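Local coordinates for protein putative invasin (Yersinia pseudotuberculosis IP 31758, PDB 5N40) that probably serves as an invasin-type adhesin, carrying a C-type lectin-like adhesion domain on a rod of immunoglobulin-like domains, at residues V137-Q147 against Y171-G182. The protein carries 1 engineered substitution. Sequence-based numbering, arbitrary orientation.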
loop_
_atom_site.group_PDB
_atom_site.type_symbol
_atom_site.label_atom_id
_atom_site.label_comp_id
_atom_site.label_asym_id
_atom_site.label_seq_id
_atom_site.Cartn_x
_atom_site.Cartn_y
_atom_site.Cartn_z
ATOM N N VAL A 137 5.935 -12.834 -18.593
ATOM C CA VAL A 137 6.220 -12.188 -17.319
ATOM C C VAL A 137 7.564 -11.475 -17.394
ATOM O O VAL A 137 8.494 -11.905 -18.093
ATOM C CB VAL A 137 6.197 -13.202 -16.160
ATOM C CG1 VAL A 137 4.840 -13.896 -16.087
ATOM C CG2 VAL A 137 7.327 -14.213 -16.292
ATOM N N ALA A 138 7.666 -10.374 -16.655
ATOM C CA ALA A 138 8.851 -9.523 -16.674
ATOM C C ALA A 138 9.536 -9.570 -15.310
ATOM O O ALA A 138 9.067 -8.929 -14.356
ATOM C CB ALA A 138 8.468 -8.089 -17.045
ATOM N N PRO A 139 10.613 -10.332 -15.152
ATOM C CA PRO A 139 11.299 -10.387 -13.862
ATOM C C PRO A 139 12.246 -9.213 -13.671
ATOM O O PRO A 139 12.705 -8.578 -14.620
ATOM C CB PRO A 139 12.072 -11.708 -13.927
ATOM C CG PRO A 139 12.345 -11.905 -15.375
ATOM C CD PRO A 139 11.194 -11.271 -16.128
ATOM N N ASN A 140 12.513 -8.924 -12.395
ATOM C CA ASN A 140 13.522 -7.948 -11.986
ATOM C C ASN A 140 13.145 -6.521 -12.374
ATOM O O ASN A 140 14.014 -5.662 -12.554
ATOM C CB ASN A 140 14.898 -8.322 -12.547
ATOM C CG ASN A 140 15.394 -9.656 -12.010
ATOM O OD1 ASN A 140 15.354 -9.908 -10.801
ATOM N ND2 ASN A 140 15.835 -10.528 -12.903
ATOM N N VAL A 141 11.849 -6.242 -12.451
ATOM C CA VAL A 141 11.347 -4.901 -12.730
ATOM C C VAL A 141 11.251 -4.128 -11.418
ATOM O O VAL A 141 10.533 -4.536 -10.495
ATOM C CB VAL A 141 9.983 -4.958 -13.431
ATOM C CG1 VAL A 141 9.375 -3.557 -13.544
ATOM C CG2 VAL A 141 10.110 -5.604 -14.823
ATOM N N LYS A 142 11.958 -3.005 -11.343
ATOM C CA LYS A 142 11.941 -2.174 -10.147
ATOM C C LYS A 142 10.581 -1.502 -9.972
ATOM O O LYS A 142 10.015 -0.961 -10.923
ATOM C CB LYS A 142 13.043 -1.120 -10.230
ATOM C CG LYS A 142 14.453 -1.694 -10.142
ATOM C CD LYS A 142 15.487 -0.565 -10.168
ATOM C CE LYS A 142 16.905 -1.087 -10.004
ATOM N NZ LYS A 142 17.915 0.018 -10.069
ATOM N N MET A 143 10.085 -1.506 -8.736
ATOM C CA MET A 143 8.736 -1.053 -8.421
ATOM C C MET A 143 8.765 -0.061 -7.268
ATOM O O MET A 143 9.568 -0.198 -6.339
ATOM C CB MET A 143 7.840 -2.240 -8.047
ATOM C CG MET A 143 6.362 -2.035 -8.357
ATOM S SD MET A 143 5.984 -1.987 -10.122
ATOM C CE MET A 143 6.562 -3.594 -10.658
ATOM N N THR A 144 7.877 0.935 -7.328
ATOM C CA THR A 144 7.628 1.838 -6.210
ATOM C C THR A 144 6.123 1.952 -6.003
ATOM O O THR A 144 5.323 1.563 -6.859
ATOM C CB THR A 144 8.216 3.237 -6.429
ATOM O OG1 THR A 144 7.545 3.863 -7.521
ATOM C CG2 THR A 144 9.716 3.173 -6.702
ATOM N N PHE A 145 5.738 2.497 -4.852
ATOM C CA PHE A 145 4.338 2.718 -4.518
ATOM C C PHE A 145 4.119 4.163 -4.093
ATOM O O PHE A 145 4.962 4.768 -3.426
ATOM C CB PHE A 145 3.865 1.785 -3.393
ATOM C CG PHE A 145 3.886 0.339 -3.768
ATOM C CD1 PHE A 145 2.830 -0.223 -4.469
ATOM C CD2 PHE A 145 4.964 -0.459 -3.441
ATOM C CE1 PHE A 145 2.846 -1.551 -4.823
ATOM C CE2 PHE A 145 4.980 -1.795 -3.792
ATOM C CZ PHE A 145 3.918 -2.336 -4.493
ATOM N N GLU A 146 2.950 4.689 -4.453
ATOM C CA GLU A 146 2.588 6.067 -4.145
ATOM C C GLU A 146 1.114 6.150 -3.782
ATOM O O GLU A 146 0.262 5.637 -4.513
ATOM C CB GLU A 146 2.886 6.981 -5.340
ATOM C CG GLU A 146 2.724 8.457 -5.037
ATOM C CD GLU A 146 3.141 9.342 -6.194
ATOM O OE1 GLU A 146 3.238 8.839 -7.332
ATOM O OE2 GLU A 146 3.365 10.545 -5.958
ATOM N N GLN A 147 0.816 6.791 -2.653
ATOM C CA GLN A 147 -0.563 7.131 -2.327
ATOM C C GLN A 147 -1.022 8.267 -3.231
ATOM O O GLN A 147 -0.388 9.324 -3.264
ATOM C CB GLN A 147 -0.671 7.523 -0.850
ATOM C CG GLN A 147 -2.048 8.028 -0.426
ATOM C CD GLN A 147 -2.228 9.528 -0.610
ATOM O OE1 GLN A 147 -2.956 9.977 -1.498
ATOM N NE2 GLN A 147 -1.586 10.309 0.254
ATOM N N TYR A 171 4.928 3.937 2.855
ATOM C CA TYR A 171 4.878 3.432 1.483
ATOM C C TYR A 171 5.992 4.026 0.623
ATOM O O TYR A 171 6.536 3.342 -0.250
ATOM C CB TYR A 171 3.507 3.721 0.858
ATOM C CG TYR A 171 3.219 5.192 0.696
ATOM C CD1 TYR A 171 3.695 5.902 -0.403
ATOM C CD2 TYR A 171 2.485 5.884 1.648
ATOM C CE1 TYR A 171 3.450 7.245 -0.542
ATOM C CE2 TYR A 171 2.228 7.232 1.509
ATOM C CZ TYR A 171 2.719 7.908 0.416
ATOM O OH TYR A 171 2.470 9.258 0.294
ATOM N N ASP A 172 6.350 5.292 0.852
ATOM C CA ASP A 172 7.338 5.956 0.005
ATOM C C ASP A 172 8.766 5.519 0.296
ATOM O O ASP A 172 9.680 5.936 -0.427
ATOM C CB ASP A 172 7.228 7.485 0.123
ATOM C CG ASP A 172 7.278 7.995 1.562
ATOM O OD1 ASP A 172 7.656 7.240 2.492
ATOM O OD2 ASP A 172 6.931 9.185 1.744
ATOM N N ALA A 173 8.979 4.678 1.304
ATOM C CA ALA A 173 10.289 4.096 1.553
ATOM C C ALA A 173 10.486 2.768 0.841
ATOM O O ALA A 173 11.612 2.254 0.823
ATOM C CB ALA A 173 10.504 3.902 3.061
ATOM N N PHE A 174 9.432 2.198 0.255
ATOM C CA PHE A 174 9.547 0.870 -0.325
ATOM C C PHE A 174 10.368 0.893 -1.612
ATOM O O PHE A 174 10.195 1.758 -2.472
ATOM C CB PHE A 174 8.167 0.269 -0.615
ATOM C CG PHE A 174 8.244 -1.093 -1.245
ATOM C CD1 PHE A 174 8.391 -1.232 -2.618
ATOM C CD2 PHE A 174 8.230 -2.227 -0.460
ATOM C CE1 PHE A 174 8.500 -2.478 -3.191
ATOM C CE2 PHE A 174 8.340 -3.481 -1.033
ATOM C CZ PHE A 174 8.473 -3.604 -2.399
ATOM N N THR A 175 11.272 -0.074 -1.732
ATOM C CA THR A 175 11.888 -0.432 -2.997
ATOM C C THR A 175 11.839 -1.947 -3.122
ATOM O O THR A 175 11.871 -2.661 -2.121
ATOM C CB THR A 175 13.344 0.055 -3.107
ATOM O OG1 THR A 175 14.138 -0.532 -2.065
ATOM C CG2 THR A 175 13.407 1.564 -3.002
ATOM N N GLY A 176 11.753 -2.430 -4.350
ATOM C CA GLY A 176 11.689 -3.863 -4.579
ATOM C C GLY A 176 11.558 -4.143 -6.058
ATOM O O GLY A 176 11.415 -3.230 -6.876
ATOM N N MET A 177 11.611 -5.432 -6.389
ATOM C CA MET A 177 11.600 -5.892 -7.772
ATOM C C MET A 177 10.646 -7.060 -7.931
ATOM O O MET A 177 10.431 -7.831 -6.997
ATOM C CB MET A 177 12.972 -6.388 -8.231
ATOM C CG MET A 177 13.981 -5.343 -8.566
ATOM S SD MET A 177 15.492 -6.202 -9.015
ATOM C CE MET A 177 16.589 -4.806 -9.261
ATOM N N THR A 178 10.127 -7.227 -9.144
ATOM C CA THR A 178 9.367 -8.434 -9.442
ATOM C C THR A 178 10.290 -9.647 -9.453
ATOM O O THR A 178 11.496 -9.536 -9.705
ATOM C CB THR A 178 8.655 -8.320 -10.782
ATOM O OG1 THR A 178 9.608 -8.024 -11.805
ATOM C CG2 THR A 178 7.604 -7.232 -10.745
ATOM N N ASP A 179 9.715 -10.812 -9.147
ATOM C CA ASP A 179 10.477 -12.050 -9.032
ATOM C C ASP A 179 10.504 -12.788 -10.370
ATOM O O ASP A 179 10.144 -12.244 -11.416
ATOM C CB ASP A 179 9.914 -12.919 -7.898
ATOM C CG ASP A 179 8.505 -13.455 -8.170
ATOM O OD1 ASP A 179 8.005 -13.373 -9.306
ATOM O OD2 ASP A 179 7.883 -13.986 -7.218
ATOM N N ALA A 180 10.975 -14.043 -10.349
ATOM C CA ALA A 180 11.133 -14.800 -11.586
ATOM C C ALA A 180 9.815 -14.963 -12.328
ATOM O O ALA A 180 9.820 -15.161 -13.547
ATOM C CB ALA A 180 11.746 -16.173 -11.292
ATOM N N ASN A 181 8.681 -14.900 -11.621
ATOM C CA ASN A 181 7.368 -14.992 -12.246
ATOM C C ASN A 181 6.754 -13.624 -12.519
ATOM O O ASN A 181 5.559 -13.535 -12.824
ATOM C CB ASN A 181 6.430 -15.839 -11.382
ATOM C CG ASN A 181 6.957 -17.241 -11.169
ATOM O OD1 ASN A 181 7.104 -18.010 -12.119
ATOM N ND2 ASN A 181 7.241 -17.581 -9.924
ATOM N N GLY A 182 7.554 -12.563 -12.462
ATOM C CA GLY A 182 7.038 -11.237 -12.721
ATOM C C GLY A 182 6.142 -10.683 -11.637
ATOM O O GLY A 182 5.406 -9.723 -11.889
HETATM O O HOH W 1 14.082 -10.209 -8.589
HETATM O O HOH W 2 12.237 -0.084 -6.363
HETATM O O HOH W 3 7.713 3.231 -2.863
HETATM O O HOH W 4 1.740 10.515 -1.798
#
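Thr178 reaches into the bend of 138-141 and ties it together through one hydroxyl. OG1 donates to Ala138 O at 2.8 Å, in the carbonyl plane and on a lone pair, and accepts from Val141 N in a fairly straight bond (164° at the hydrogen). Holding OG1 between its own backbone N and carbonyl carbon (chi1 56°) makes this double grip possible. The Thr178 backbone adds two more bonds: its N donates to Val141 O, and its O accepts from Asn140 N, which sits well above the carbonyl plane. Water 1 bridges that same oxygen to Asn140 OD1, while Asn140 ND2 bonds Thr76.

A short antiparallel pairing carries on from these bonds. Lys142 faces Met177 in a non-hydrogen-bonded pair, CA to CA 4.4 Å, and their extended side chains run side by side, with Lys142 CE 3.8 Å from Met177 CE. Met143 N still reaches Gly176 O at 2.9 Å, but then water takes over: water 2 links Met143 O to Gly176 N, and water 3 accepts from Phe145 N while lying 2.9 Å from both Tyr171 O and Phe174 O.

On the inner side the edge of Phe145 stands against the face of Phe174, ring centroids 5.2 Å apart and planes at 68°. Farther along, Gln147 lays CB over the face of Tyr171, 4.0 Å from the ring centroid, while Phe145 O lies at that ring's edge; water 4 donates to Gln147 O and lies close to Tyr171 OH.

Phe145 goes into the core between the two sheets, and Phe174 closes over its margin, against Ile166 and Leu184 of the facing sheet. Strand 142-151 pairs on its other side with 197-204, leaving 176-177 as a short edge strand of the beta-sandwich, as expected of a bacterial immunoglobulin-like domain.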